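Long-range contacts in cytoplasmic protein (Cryptococcus neoformans var. grubii serotype A, PDB 7LPQ), which is a family 5 glycoside hydrolase that probably cleaves the beta-glucosidic bond of steryl glucosides: residues K132-R137 / P640-I645; G165-H170 / L338-E343; P295-I300 / Q311-W316; F467-I472 / V483-I488. One frame throughout, in Å; residues are numbered along the deposited sequence.

Contact 1: K132-R137 / P640-I645; sequences KEWGFR and PSPSVI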
loop_
_atom_site.group_PDB
_atom_site.type_symbol
_atom_site.label_atom_id
_atom_site.label_comp_id
_atom_site.label_asym_id
_atom_site.label_seq_id
_atom_site.Cartn_x
_atom_site.Cartn_y
_atom_site.Cartn_z
ATOM N N LYS A 132 10.920 -16.805 -5.891
ATOM C CA LYS A 132 11.248 -17.181 -7.265
ATOM C C LYS A 132 11.052 -18.677 -7.483
ATOM O O LYS A 132 10.498 -19.108 -8.505
ATOM C CB LYS A 132 12.693 -16.784 -7.576
ATOM C CG LYS A 132 13.233 -17.348 -8.887
ATOM C CD LYS A 132 14.559 -16.690 -9.259
ATOM C CE LYS A 132 15.176 -17.310 -10.499
ATOM N NZ LYS A 132 15.964 -18.533 -10.166
ATOM N N GLU A 133 11.505 -19.482 -6.527
ATOM C CA GLU A 133 11.366 -20.928 -6.637
ATOM C C GLU A 133 9.903 -21.345 -6.635
ATOM O O GLU A 133 9.552 -22.388 -7.191
ATOM C CB GLU A 133 12.156 -21.583 -5.505
ATOM C CG GLU A 133 11.590 -22.848 -4.926
ATOM C CD GLU A 133 12.524 -23.457 -3.885
ATOM O OE1 GLU A 133 13.766 -23.359 -4.068
ATOM O OE2 GLU A 133 12.020 -24.023 -2.882
ATOM N N TRP A 134 9.025 -20.543 -6.042
ATOM C CA TRP A 134 7.592 -20.822 -6.054
ATOM C C TRP A 134 6.871 -20.130 -7.203
ATOM O O TRP A 134 5.641 -20.188 -7.272
ATOM C CB TRP A 134 6.959 -20.419 -4.716
ATOM C CG TRP A 134 7.139 -21.463 -3.668
ATOM C CD1 TRP A 134 8.150 -21.538 -2.749
ATOM C CD2 TRP A 134 6.299 -22.603 -3.438
ATOM N NE1 TRP A 134 7.985 -22.655 -1.957
ATOM C CE2 TRP A 134 6.859 -23.325 -2.362
ATOM C CE3 TRP A 134 5.134 -23.089 -4.042
ATOM C CZ2 TRP A 134 6.292 -24.497 -1.876
ATOM C CZ3 TRP A 134 4.568 -24.257 -3.556
ATOM C CH2 TRP A 134 5.146 -24.947 -2.483
ATOM N N GLY A 135 7.607 -19.480 -8.100
ATOM C CA GLY A 135 7.019 -18.984 -9.330
ATOM C C GLY A 135 6.331 -17.646 -9.231
ATOM O O GLY A 135 5.519 -17.322 -10.099
ATOM N N PHE A 136 6.638 -16.849 -8.214
ATOM C CA PHE A 136 6.003 -15.553 -8.049
ATOM C C PHE A 136 6.795 -14.473 -8.779
ATOM O O PHE A 136 8.034 -14.468 -8.764
ATOM C CB PHE A 136 5.890 -15.178 -6.566
ATOM C CG PHE A 136 4.856 -15.953 -5.815
ATOM C CD1 PHE A 136 3.534 -15.535 -5.796
ATOM C CD2 PHE A 136 5.201 -17.088 -5.110
ATOM C CE1 PHE A 136 2.576 -16.248 -5.099
ATOM C CE2 PHE A 136 4.244 -17.804 -4.405
ATOM C CZ PHE A 136 2.932 -17.383 -4.402
ATOM N N ARG A 137 6.077 -13.556 -9.412
ATOM C CA ARG A 137 6.648 -12.275 -9.806
ATOM C C ARG A 137 6.539 -11.329 -8.614
ATOM O O ARG A 137 5.546 -11.361 -7.874
ATOM C CB ARG A 137 5.929 -11.699 -11.024
ATOM C CG ARG A 137 5.871 -12.657 -12.199
ATOM C CD ARG A 137 7.268 -13.036 -12.723
ATOM N NE ARG A 137 7.177 -13.611 -14.066
ATOM C CZ ARG A 137 8.051 -13.416 -15.044
ATOM N NH1 ARG A 137 9.120 -12.671 -14.848
ATOM N NH2 ARG A 137 7.842 -13.974 -16.224
ATOM N N PRO A 640 5.582 -30.723 0.459
ATOM C CA PRO A 640 4.594 -29.896 -0.258
ATOM C C PRO A 640 5.278 -28.976 -1.273
ATOM O O PRO A 640 5.360 -27.767 -1.089
ATOM C CB PRO A 640 3.900 -29.109 0.860
ATOM C CG PRO A 640 4.681 -29.400 2.134
ATOM C CD PRO A 640 5.377 -30.707 1.919
ATOM N N SER A 641 5.747 -29.588 -2.358
ATOM C CA SER A 641 6.542 -28.912 -3.368
ATOM C C SER A 641 5.699 -27.944 -4.182
ATOM O O SER A 641 4.479 -27.916 -4.065
ATOM C CB SER A 641 7.160 -29.952 -4.305
ATOM O OG SER A 641 6.245 -31.021 -4.504
ATOM N N PRO A 642 6.337 -27.128 -5.024
ATOM C CA PRO A 642 5.564 -26.431 -6.068
ATOM C C PRO A 642 4.933 -27.393 -7.057
ATOM O O PRO A 642 3.782 -27.200 -7.470
ATOM C CB PRO A 642 6.606 -25.528 -6.743
ATOM C CG PRO A 642 7.697 -25.364 -5.729
ATOM C CD PRO A 642 7.725 -26.635 -4.924
ATOM N N SER A 643 5.668 -28.433 -7.459
ATOM C CA SER A 643 5.141 -29.364 -8.452
ATOM C C SER A 643 3.849 -30.011 -7.973
ATOM O O SER A 643 2.935 -30.247 -8.770
ATOM C CB SER A 643 6.185 -30.436 -8.776
ATOM O OG SER A 643 6.421 -31.272 -7.652
ATOM N N VAL A 644 3.747 -30.300 -6.673
ATOM C CA VAL A 644 2.522 -30.908 -6.171
ATOM C C VAL A 644 1.380 -29.900 -6.181
ATOM O O VAL A 644 0.222 -30.274 -6.399
ATOM C CB VAL A 644 2.735 -31.506 -4.769
ATOM C CG1 VAL A 644 3.751 -32.635 -4.826
ATOM C CG2 VAL A 644 3.170 -30.445 -3.785
ATOM N N ILE A 645 1.675 -28.616 -5.955
ATOM C CA ILE A 645 0.625 -27.603 -6.016
ATOM C C ILE A 645 0.146 -27.435 -7.454
ATOM O O ILE A 645 -1.060 -27.327 -7.715
ATOM C CB ILE A 645 1.122 -26.273 -5.424
ATOM C CG1 ILE A 645 1.543 -26.457 -3.965
ATOM C CG2 ILE A 645 0.037 -25.201 -5.542
ATOM C CD1 ILE A 645 0.422 -26.885 -3.041
#
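The indole nitrogen of Trp134, the residue whose ring carries Pro642 on one face, is tied down from outside the contact: NE1, on the five-membered ring beside the one Pro642 covers, hydrogen-bonds OD1 of Asp85, which helps to fix the rotation of the ring. Above the six-membered ring sits the proline, in a CH-pi contact with CG 3.8 Å from the centroid of the Trp134 six-membered ring and only 9° off its normal. The two side chains cross at about a right angle, and CB and CD of the proline also come down over the benzo carbons. In the plane of the indole, Ile645 closes part of the rim, its CG1 being 3.8 Å from Trp134 CZ3. Near the same edge lies the backbone oxygen of Pro640, 3.2 Å from Trp134 CH2, though Pro640 itself is poorly ordered. The setting is the (beta/alpha)8 barrel of family 5. Helix 118-133 ends here in a Schellman motif with Gly135 at C-prime, where Gly135 N bonds Lys132 O at 2.9 Å, and the chain then enters strand 137-143. Facing it, the chain resumes after the unmodelled residues 600-639, with Ser641 as N-cap of helix 642-647. Leu88, Ala89 and Lys92 of helix 83-93 also pack on the indole; Lys92 touches Ile645 too, and its NZ hydrogen-bonds the backbone oxygen of Pro642.

Contact 2: G165-H170 / L338-E343; sequences GIDPYH and LWLSKE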
loop_
_atom_site.group_PDB
_atom_site.type_symbol
_atom_site.label_atom_id
_atom_site.label_comp_id
_atom_site.label_asym_id
_atom_site.label_seq_id
_atom_site.Cartn_x
_atom_site.Cartn_y
_atom_site.Cartn_z
ATOM N N GLY A 165 14.838 17.748 14.467
ATOM C CA GLY A 165 14.745 18.625 15.611
ATOM C C GLY A 165 13.585 18.335 16.529
ATOM O O GLY A 165 13.181 19.220 17.300
ATOM N N ILE A 166 13.045 17.118 16.483
ATOM C CA ILE A 166 11.860 16.742 17.235
ATOM C C ILE A 166 12.277 15.801 18.355
ATOM O O ILE A 166 13.044 14.856 18.129
ATOM C CB ILE A 166 10.808 16.084 16.325
ATOM C CG1 ILE A 166 10.193 17.117 15.392
ATOM C CG2 ILE A 166 9.731 15.417 17.143
ATOM C CD1 ILE A 166 9.625 16.535 14.124
ATOM N N ASP A 167 11.767 16.061 19.562
ATOM C CA ASP A 167 11.955 15.162 20.690
ATOM C C ASP A 167 10.857 14.107 20.644
ATOM O O ASP A 167 9.686 14.439 20.876
ATOM C CB ASP A 167 11.909 15.928 22.003
ATOM C CG ASP A 167 12.333 15.078 23.189
ATOM O OD1 ASP A 167 12.297 13.830 23.072
ATOM O OD2 ASP A 167 12.703 15.651 24.243
ATOM N N PRO A 168 11.175 12.841 20.352
ATOM C CA PRO A 168 10.100 11.846 20.196
ATOM C C PRO A 168 9.217 11.706 21.421
ATOM O O PRO A 168 8.030 11.374 21.284
ATOM C CB PRO A 168 10.858 10.541 19.909
ATOM C CG PRO A 168 12.225 10.973 19.446
ATOM C CD PRO A 168 12.518 12.265 20.139
ATOM N N TYR A 169 9.753 11.949 22.615
ATOM C CA TYR A 169 9.018 11.690 23.845
ATOM C C TYR A 169 8.034 12.794 24.204
ATOM O O TYR A 169 7.362 12.683 25.234
ATOM C CB TYR A 169 10.007 11.471 24.990
ATOM C CG TYR A 169 11.017 10.395 24.668
ATOM C CD1 TYR A 169 10.683 9.053 24.773
ATOM C CD2 TYR A 169 12.287 10.718 24.223
ATOM C CE1 TYR A 169 11.590 8.062 24.463
ATOM C CE2 TYR A 169 13.201 9.734 23.905
ATOM C CZ TYR A 169 12.844 8.406 24.031
ATOM O OH TYR A 169 13.739 7.415 23.722
ATOM N N HIS A 170 7.912 13.829 23.376
ATOM C CA HIS A 170 6.949 14.899 23.591
ATOM C C HIS A 170 5.837 14.902 22.550
ATOM O O HIS A 170 5.013 15.823 22.537
ATOM C CB HIS A 170 7.667 16.252 23.590
ATOM C CG HIS A 170 8.691 16.390 24.675
ATOM N ND1 HIS A 170 9.521 17.487 24.781
ATOM C CD2 HIS A 170 9.018 15.567 25.701
ATOM C CE1 HIS A 170 10.316 17.329 25.823
ATOM N NE2 HIS A 170 10.026 16.177 26.404
ATOM N N LEU A 338 7.362 20.277 21.634
ATOM C CA LEU A 338 7.720 19.176 20.750
ATOM C C LEU A 338 9.195 19.218 20.369
ATOM O O LEU A 338 9.796 18.173 20.091
ATOM C CB LEU A 338 6.860 19.214 19.487
ATOM C CG LEU A 338 7.249 18.227 18.384
ATOM C CD1 LEU A 338 6.934 16.808 18.819
ATOM C CD2 LEU A 338 6.564 18.539 17.066
ATOM N N TRP A 339 9.787 20.406 20.356
ATOM C CA TRP A 339 11.064 20.633 19.696
ATOM C C TRP A 339 12.231 20.291 20.608
ATOM O O TRP A 339 12.273 20.710 21.771
ATOM C CB TRP A 339 11.130 22.086 19.225
ATOM C CG TRP A 339 9.889 22.434 18.497
ATOM C CD1 TRP A 339 8.826 23.147 18.970
ATOM C CD2 TRP A 339 9.554 22.046 17.163
ATOM N NE1 TRP A 339 7.848 23.231 18.008
ATOM C CE2 TRP A 339 8.269 22.559 16.889
ATOM C CE3 TRP A 339 10.215 21.309 16.170
ATOM C CZ2 TRP A 339 7.641 22.376 15.664
ATOM C CZ3 TRP A 339 9.587 21.130 14.956
ATOM C CH2 TRP A 339 8.309 21.656 14.715
ATOM N N LEU A 340 13.163 19.507 20.069
ATOM C CA LEU A 340 14.355 19.113 20.808
ATOM C C LEU A 340 15.141 20.334 21.263
ATOM O O LEU A 340 15.428 21.235 20.471
ATOM C CB LEU A 340 15.228 18.225 19.921
ATOM C CG LEU A 340 16.227 17.275 20.576
ATOM C CD1 LEU A 340 15.540 16.095 21.219
ATOM C CD2 LEU A 340 17.199 16.807 19.514
ATOM N N SER A 341 15.491 20.365 22.544
ATOM C CA SER A 341 16.331 21.440 23.046
ATOM C C SER A 341 17.741 21.327 22.468
ATOM O O SER A 341 18.138 20.293 21.918
ATOM C CB SER A 341 16.400 21.409 24.567
ATOM O OG SER A 341 17.192 20.324 25.014
ATOM N N LYS A 342 18.503 22.418 22.595
ATOM C CA LYS A 342 19.907 22.377 22.195
ATOM C C LYS A 342 20.677 21.363 23.030
ATOM O O LYS A 342 21.491 20.601 22.499
ATOM C CB LYS A 342 20.536 23.763 22.321
ATOM C CG LYS A 342 21.620 24.049 21.288
ATOM C CD LYS A 342 22.976 23.490 21.713
ATOM C CE LYS A 342 24.058 23.828 20.688
ATOM N NZ LYS A 342 25.441 23.463 21.145
ATOM N N GLU A 343 20.417 21.322 24.336
ATOM C CA GLU A 343 21.081 20.348 25.193
ATOM C C GLU A 343 20.783 18.924 24.736
ATOM O O GLU A 343 21.692 18.089 24.621
ATOM C CB GLU A 343 20.650 20.546 26.646
ATOM C CG GLU A 343 20.905 19.339 27.537
ATOM C CD GLU A 343 21.037 19.710 29.005
ATOM O OE1 GLU A 343 22.100 19.424 29.599
ATOM O OE2 GLU A 343 20.080 20.290 29.569
HETATM O O HOH W 1 14.407 18.459 24.098
#
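Ile166 and Trp339 face each other in a single backbone bridge, and two hydrogen bonds flank the pair: Leu340 N to Gly165 O at 2.8 Å and Asp167 N to Leu338 O at 2.9 Å. The second approaches nearly end-on to its carbonyl, whereas the first reaches its oxygen from 41° above the carbonyl plane. Packing is tightest beside this bridge. Leu338 CD1 presses against Ile166 CG2 at 3.5 Å; that methyl lies opposite the backbone N of Ile166, while CG1 meets Trp339 CZ3 at 4.1 Å. Leu206 and Thr210 of helix 206-221 cover the tryptophan. On the other flank, Leu340 CD1 lies 3.7 Å from Asp167 CB, the two side chains crossing at about a right angle. Toward Ser341 the join loosens and water takes over: water 1 accepts from Ser341 N at 2.7 Å and donates to Asp167 OD2, a carboxylate oxygen that also forms a salt bridge with Arg348. His170, partly exposed, lays CB against Leu338 CA at 4.1 Å, with ND1 bonded to Lys337 O. A Schellman motif with Gly165 at C-prime ends helix 159-163, Asp167 OD1 and Tyr169 N close an Asx turn, and Ser341 is the N-cap of helix 342-347.

Contact 3: P295-I300 / Q311-W316; sequences PSPTPI and QDVQAW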
loop_
_atom_site.group_PDB
_atom_site.type_symbol
_atom_site.label_atom_id
_atom_site.label_comp_id
_atom_site.label_asym_id
_atom_site.label_seq_id
_atom_site.Cartn_x
_atom_site.Cartn_y
_atom_site.Cartn_z
ATOM N N PRO A 295 -9.662 14.370 17.925
ATOM C CA PRO A 295 -9.179 15.755 18.071
ATOM C C PRO A 295 -8.384 16.165 16.842
ATOM O O PRO A 295 -7.401 15.521 16.476
ATOM C CB PRO A 295 -8.313 15.705 19.335
ATOM C CG PRO A 295 -8.719 14.443 20.048
ATOM C CD PRO A 295 -9.141 13.477 18.972
ATOM N N SER A 296 -8.820 17.246 16.202
ATOM C CA SER A 296 -8.265 17.682 14.922
ATOM C C SER A 296 -7.835 19.141 15.000
ATOM O O SER A 296 -8.573 20.044 14.580
ATOM C CB SER A 296 -9.277 17.480 13.793
ATOM O OG SER A 296 -9.962 16.246 13.942
ATOM N N PRO A 297 -6.633 19.407 15.511
ATOM C CA PRO A 297 -6.132 20.785 15.496
ATOM C C PRO A 297 -5.889 21.255 14.073
ATOM O O PRO A 297 -5.462 20.481 13.211
ATOM C CB PRO A 297 -4.818 20.710 16.287
ATOM C CG PRO A 297 -4.777 19.329 16.909
ATOM C CD PRO A 297 -5.657 18.455 16.070
ATOM N N THR A 298 -6.182 22.535 13.831
ATOM C CA THR A 298 -5.761 23.177 12.599
ATOM C C THR A 298 -4.237 23.299 12.598
ATOM O O THR A 298 -3.599 23.134 13.640
ATOM C CB THR A 298 -6.403 24.554 12.458
ATOM O OG1 THR A 298 -5.752 25.484 13.329
ATOM C CG2 THR A 298 -7.899 24.504 12.809
ATOM N N PRO A 299 -3.632 23.564 11.440
ATOM C CA PRO A 299 -2.165 23.700 11.415
ATOM C C PRO A 299 -1.634 24.635 12.493
ATOM O O PRO A 299 -0.766 24.244 13.276
ATOM C CB PRO A 299 -1.891 24.220 9.997
ATOM C CG PRO A 299 -3.012 23.659 9.184
ATOM C CD PRO A 299 -4.227 23.683 10.096
ATOM N N ILE A 300 -2.159 25.856 12.583
ATOM C CA ILE A 300 -1.640 26.806 13.563
ATOM C C ILE A 300 -1.961 26.345 14.980
ATOM O O ILE A 300 -1.157 26.525 15.902
ATOM C CB ILE A 300 -2.191 28.216 13.286
ATOM C CG1 ILE A 300 -1.556 29.232 14.235
ATOM C CG2 ILE A 300 -3.710 28.236 13.435
ATOM C CD1 ILE A 300 -0.043 29.345 14.108
ATOM N N GLN A 311 -4.836 24.446 23.703
ATOM C CA GLN A 311 -5.690 24.811 22.581
ATOM C C GLN A 311 -7.011 24.066 22.676
ATOM O O GLN A 311 -7.040 22.871 22.979
ATOM C CB GLN A 311 -5.029 24.494 21.232
ATOM C CG GLN A 311 -3.839 25.365 20.888
ATOM C CD GLN A 311 -4.244 26.781 20.557
ATOM O OE1 GLN A 311 -4.488 27.114 19.394
ATOM N NE2 GLN A 311 -4.317 27.631 21.584
ATOM N N ASP A 312 -8.100 24.781 22.408
ATOM C CA ASP A 312 -9.427 24.183 22.298
ATOM C C ASP A 312 -9.670 23.862 20.828
ATOM O O ASP A 312 -9.879 24.768 20.011
ATOM C CB ASP A 312 -10.488 25.131 22.848
ATOM C CG ASP A 312 -11.900 24.619 22.634
ATOM O OD1 ASP A 312 -12.064 23.464 22.181
ATOM O OD2 ASP A 312 -12.852 25.378 22.924
ATOM N N VAL A 313 -9.646 22.577 20.492
ATOM C CA VAL A 313 -9.695 22.137 19.104
ATOM C C VAL A 313 -11.018 21.435 18.841
ATOM O O VAL A 313 -11.700 20.963 19.754
ATOM C CB VAL A 313 -8.506 21.206 18.746
ATOM C CG1 VAL A 313 -7.203 21.747 19.322
ATOM C CG2 VAL A 313 -8.775 19.778 19.243
ATOM N N GLN A 314 -11.374 21.364 17.563
ATOM C CA GLN A 314 -12.563 20.646 17.126
ATOM C C GLN A 314 -12.266 19.156 16.995
ATOM O O GLN A 314 -11.258 18.763 16.398
ATOM C CB GLN A 314 -13.042 21.202 15.786
ATOM C CG GLN A 314 -14.241 20.489 15.207
ATOM C CD GLN A 314 -15.526 20.862 15.916
ATOM O OE1 GLN A 314 -15.986 22.003 15.826
ATOM N NE2 GLN A 314 -16.109 19.902 16.637
ATOM N N ALA A 315 -13.141 18.329 17.558
ATOM C CA ALA A 315 -13.087 16.886 17.385
ATOM C C ALA A 315 -14.106 16.462 16.334
ATOM O O ALA A 315 -15.177 17.063 16.197
ATOM C CB ALA A 315 -13.363 16.159 18.697
ATOM N N TRP A 316 -13.761 15.425 15.578
ATOM C CA TRP A 316 -14.595 14.964 14.478
ATOM C C TRP A 316 -15.003 13.519 14.694
ATOM O O TRP A 316 -14.221 12.709 15.202
ATOM C CB TRP A 316 -13.878 15.098 13.140
ATOM C CG TRP A 316 -13.703 16.527 12.713
ATOM C CD1 TRP A 316 -12.853 17.448 13.259
ATOM C CD2 TRP A 316 -14.390 17.195 11.651
ATOM N NE1 TRP A 316 -12.970 18.643 12.600
ATOM C CE2 TRP A 316 -13.908 18.516 11.608
ATOM C CE3 TRP A 316 -15.364 16.803 10.734
ATOM C CZ2 TRP A 316 -14.377 19.451 10.688
ATOM C CZ3 TRP A 316 -15.825 17.728 9.817
ATOM C CH2 TRP A 316 -15.331 19.036 9.800
HETATM O O HOH W 2 -11.202 20.752 12.529
#
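Ser296 and Gln314 join a short extended piece of chain to the edge of a beta hairpin, strand 311-319 with strand 322-331. Across the hairpin Val313 and Ala315 bond the partner strand through their backbones, while the other edge is met by residues 295-297. Here the backbone link is a single hydrogen bond, Ser296 N to Gln314 O at 2.9 Å; Gln314 N and Ser296 O stay too far apart for the return bond. Pro295 and Ala315 form a non-hydrogen-bonded antiparallel pair with their CA atoms 4.1 Å apart. The apolar part centres on Val313, whose two methyls are shared between the prolines: CG2 meets Pro295 CB at 4.1 Å, and CG1 lies 4.0 Å from Pro297 CB. Beyond Pro297, Thr298 is the N-cap of helix 299-306, which packs back on Val313 through Glu301. Round Trp316 the contacts are those of a hydroxyl and a water. With chi1 at -41° the hydroxyl of Ser296 sits beside its own backbone N; OG hydrogen-bonds Gly294 O and also approaches Trp316 CD1 to 3.2 Å. Trp316 NE1 donates to water 2 at 2.8 Å, and the same water makes a weak bond to Ser296 O.

Contact 4: F467-I472 / V483-I488; sequences FNADAI and VQAVRI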
loop_
_atom_site.group_PDB
_atom_site.type_symbol
_atom_site.label_atom_id
_atom_site.label_comp_id
_atom_site.label_asym_id
_atom_site.label_seq_id
_atom_site.Cartn_x
_atom_site.Cartn_y
_atom_site.Cartn_z
ATOM N N PHE A 467 -25.606 0.793 2.217
ATOM C CA PHE A 467 -25.369 1.941 1.357
ATOM C C PHE A 467 -23.864 2.155 1.219
ATOM O O PHE A 467 -23.064 1.611 1.983
ATOM C CB PHE A 467 -26.003 3.202 1.942
ATOM C CG PHE A 467 -25.383 3.624 3.238
ATOM C CD1 PHE A 467 -25.778 3.044 4.426
ATOM C CD2 PHE A 467 -24.366 4.570 3.262
ATOM C CE1 PHE A 467 -25.198 3.413 5.623
ATOM C CE2 PHE A 467 -23.781 4.954 4.462
ATOM C CZ PHE A 467 -24.196 4.372 5.642
ATOM N N ASN A 468 -23.487 2.986 0.252
ATOM C CA ASN A 468 -22.101 3.390 0.075
ATOM C C ASN A 468 -22.087 4.657 -0.768
ATOM O O ASN A 468 -23.121 5.098 -1.269
ATOM C CB ASN A 468 -21.271 2.277 -0.570
ATOM C CG ASN A 468 -19.801 2.354 -0.181
ATOM O OD1 ASN A 468 -19.197 3.427 -0.195
ATOM N ND2 ASN A 468 -19.225 1.209 0.177
ATOM N N ALA A 469 -20.901 5.240 -0.922
ATOM C CA ALA A 469 -20.775 6.517 -1.615
ATOM C C ALA A 469 -19.525 6.531 -2.476
ATOM O O ALA A 469 -18.537 5.858 -2.178
ATOM C CB ALA A 469 -20.737 7.694 -0.624
ATOM N N ASP A 470 -19.585 7.316 -3.552
ATOM C CA ASP A 470 -18.528 7.391 -4.560
ATOM C C ASP A 470 -17.445 8.351 -4.076
ATOM O O ASP A 470 -17.494 9.562 -4.307
ATOM C CB ASP A 470 -19.121 7.824 -5.897
ATOM C CG ASP A 470 -18.069 8.083 -6.949
ATOM O OD1 ASP A 470 -16.898 7.702 -6.741
ATOM O OD2 ASP A 470 -18.419 8.683 -7.988
ATOM N N ALA A 471 -16.438 7.791 -3.405
ATOM C CA ALA A 471 -15.374 8.613 -2.834
ATOM C C ALA A 471 -14.698 9.466 -3.899
ATOM O O ALA A 471 -14.522 10.678 -3.721
ATOM C CB ALA A 471 -14.350 7.726 -2.136
ATOM N N ILE A 472 -14.324 8.850 -5.024
ATOM C CA ILE A 472 -13.550 9.563 -6.034
ATOM C C ILE A 472 -14.394 10.640 -6.700
ATOM O O ILE A 472 -13.898 11.732 -7.014
ATOM C CB ILE A 472 -12.974 8.568 -7.059
ATOM C CG1 ILE A 472 -11.971 7.644 -6.371
ATOM C CG2 ILE A 472 -12.317 9.315 -8.201
ATOM C CD1 ILE A 472 -11.467 6.510 -7.239
ATOM N N VAL A 483 -25.023 13.769 -0.995
ATOM C CA VAL A 483 -26.094 12.781 -0.938
ATOM C C VAL A 483 -26.314 12.153 -2.307
ATOM O O VAL A 483 -26.727 10.991 -2.403
ATOM C CB VAL A 483 -27.385 13.421 -0.386
ATOM C CG1 VAL A 483 -28.602 12.650 -0.850
ATOM C CG2 VAL A 483 -27.339 13.476 1.136
ATOM N N GLN A 484 -26.056 12.903 -3.381
ATOM C CA GLN A 484 -26.161 12.335 -4.722
ATOM C C GLN A 484 -25.023 11.369 -5.039
ATOM O O GLN A 484 -25.055 10.720 -6.092
ATOM C CB GLN A 484 -26.186 13.458 -5.761
ATOM C CG GLN A 484 -27.580 14.006 -6.040
ATOM C CD GLN A 484 -28.626 12.912 -6.249
ATOM O OE1 GLN A 484 -29.381 12.575 -5.331
ATOM N NE2 GLN A 484 -28.656 12.335 -7.444
ATOM N N ALA A 485 -24.031 11.254 -4.162
ATOM C CA ALA A 485 -22.954 10.292 -4.334
ATOM C C ALA A 485 -23.285 8.935 -3.730
ATOM O O ALA A 485 -22.465 8.018 -3.817
ATOM C CB ALA A 485 -21.663 10.828 -3.711
ATOM N N VAL A 486 -24.470 8.777 -3.142
ATOM C CA VAL A 486 -24.824 7.563 -2.415
ATOM C C VAL A 486 -25.527 6.579 -3.339
ATOM O O VAL A 486 -26.298 6.971 -4.227
ATOM C CB VAL A 486 -25.710 7.900 -1.202
ATOM C CG1 VAL A 486 -26.171 6.626 -0.501
ATOM C CG2 VAL A 486 -24.972 8.811 -0.237
ATOM N N ARG A 487 -25.263 5.294 -3.121
ATOM C CA ARG A 487 -25.945 4.221 -3.823
ATOM C C ARG A 487 -26.442 3.216 -2.796
ATOM O O ARG A 487 -25.827 3.030 -1.739
ATOM C CB ARG A 487 -25.041 3.507 -4.838
ATOM C CG ARG A 487 -24.092 4.405 -5.591
ATOM C CD ARG A 487 -24.672 4.909 -6.917
ATOM N NE ARG A 487 -23.684 5.737 -7.609
ATOM C CZ ARG A 487 -23.688 7.069 -7.621
ATOM N NH1 ARG A 487 -24.652 7.752 -6.998
ATOM N NH2 ARG A 487 -22.730 7.722 -8.265
ATOM N N ILE A 488 -27.558 2.562 -3.117
ATOM C CA ILE A 488 -28.190 1.594 -2.232
ATOM C C ILE A 488 -28.241 0.256 -2.945
ATOM O O ILE A 488 -28.471 0.204 -4.157
ATOM C CB ILE A 488 -29.608 2.038 -1.819
ATOM C CG1 ILE A 488 -29.534 3.210 -0.845
ATOM C CG2 ILE A 488 -30.370 0.871 -1.199
ATOM C CD1 ILE A 488 -29.493 4.551 -1.533
#
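Just beyond the end of a small two-stranded antiparallel sheet, 467-469 with 486-488, whose strands are connected through helix 471-475, Ala485 meets Asp470. The oxygen of Ala485 accepts from Asp470 N at 3.0 Å and also draws in a CA-H contact from Ala469. Asp470 is the N-cap of that helix: its OD1 bonds Gly473 N and its OD2 bonds Tyr479 OH, while Ala471 touches the bound ligand YAJ. Val486 pairs with Ala469 without hydrogen bonds; its CG2 rests 4.4 Å from Ala469 CB, and CG1, opposite the backbone N (chi1 176°), reaches Phe467 CB at 4.2 Å. Arg487 makes the hydrogen-bonded pair with Asn468, donating through N to Asn468 O at 2.8 Å and accepting from Asn468 N at 3.1 Å. Its side chain lies on the opposite face from Val486 and folds back: Gln484 O, close to the guanidinium plane, accepts from Arg487 NH1 at 3.1 Å and, with a weak bond from NH1 to Val486 O, helps to hold the group. Asp470 makes no salt bridge with it, OD2 lying 4.4 Å from Arg487 NH2. Ile488 forms the other non-hydrogen-bonded pair, with Phe467, its CG1 lying 4.5 Å from Phe467 CB.

Contacts 2 and 3 are buried, whereas contacts 1 and 4 are only partly so. Contacts 2 and 3 lie on the same side of the molecule, with nearest atoms about 9 Å apart, and helix 299-306, which starts in contact 3, also reaches contact 2 through the backbone of Gly306. Contact 1 sits on the opposite side of the chain's centre from both, about 50 Å from contact 2 between centres. Its chemistry stands apart: a proline over an indole, with no hydrogen bond across. The others rely on backbone pairing, from one bond in contact 3 to two in contact 2 and three in contact 4, the contact that adjoins the ligand.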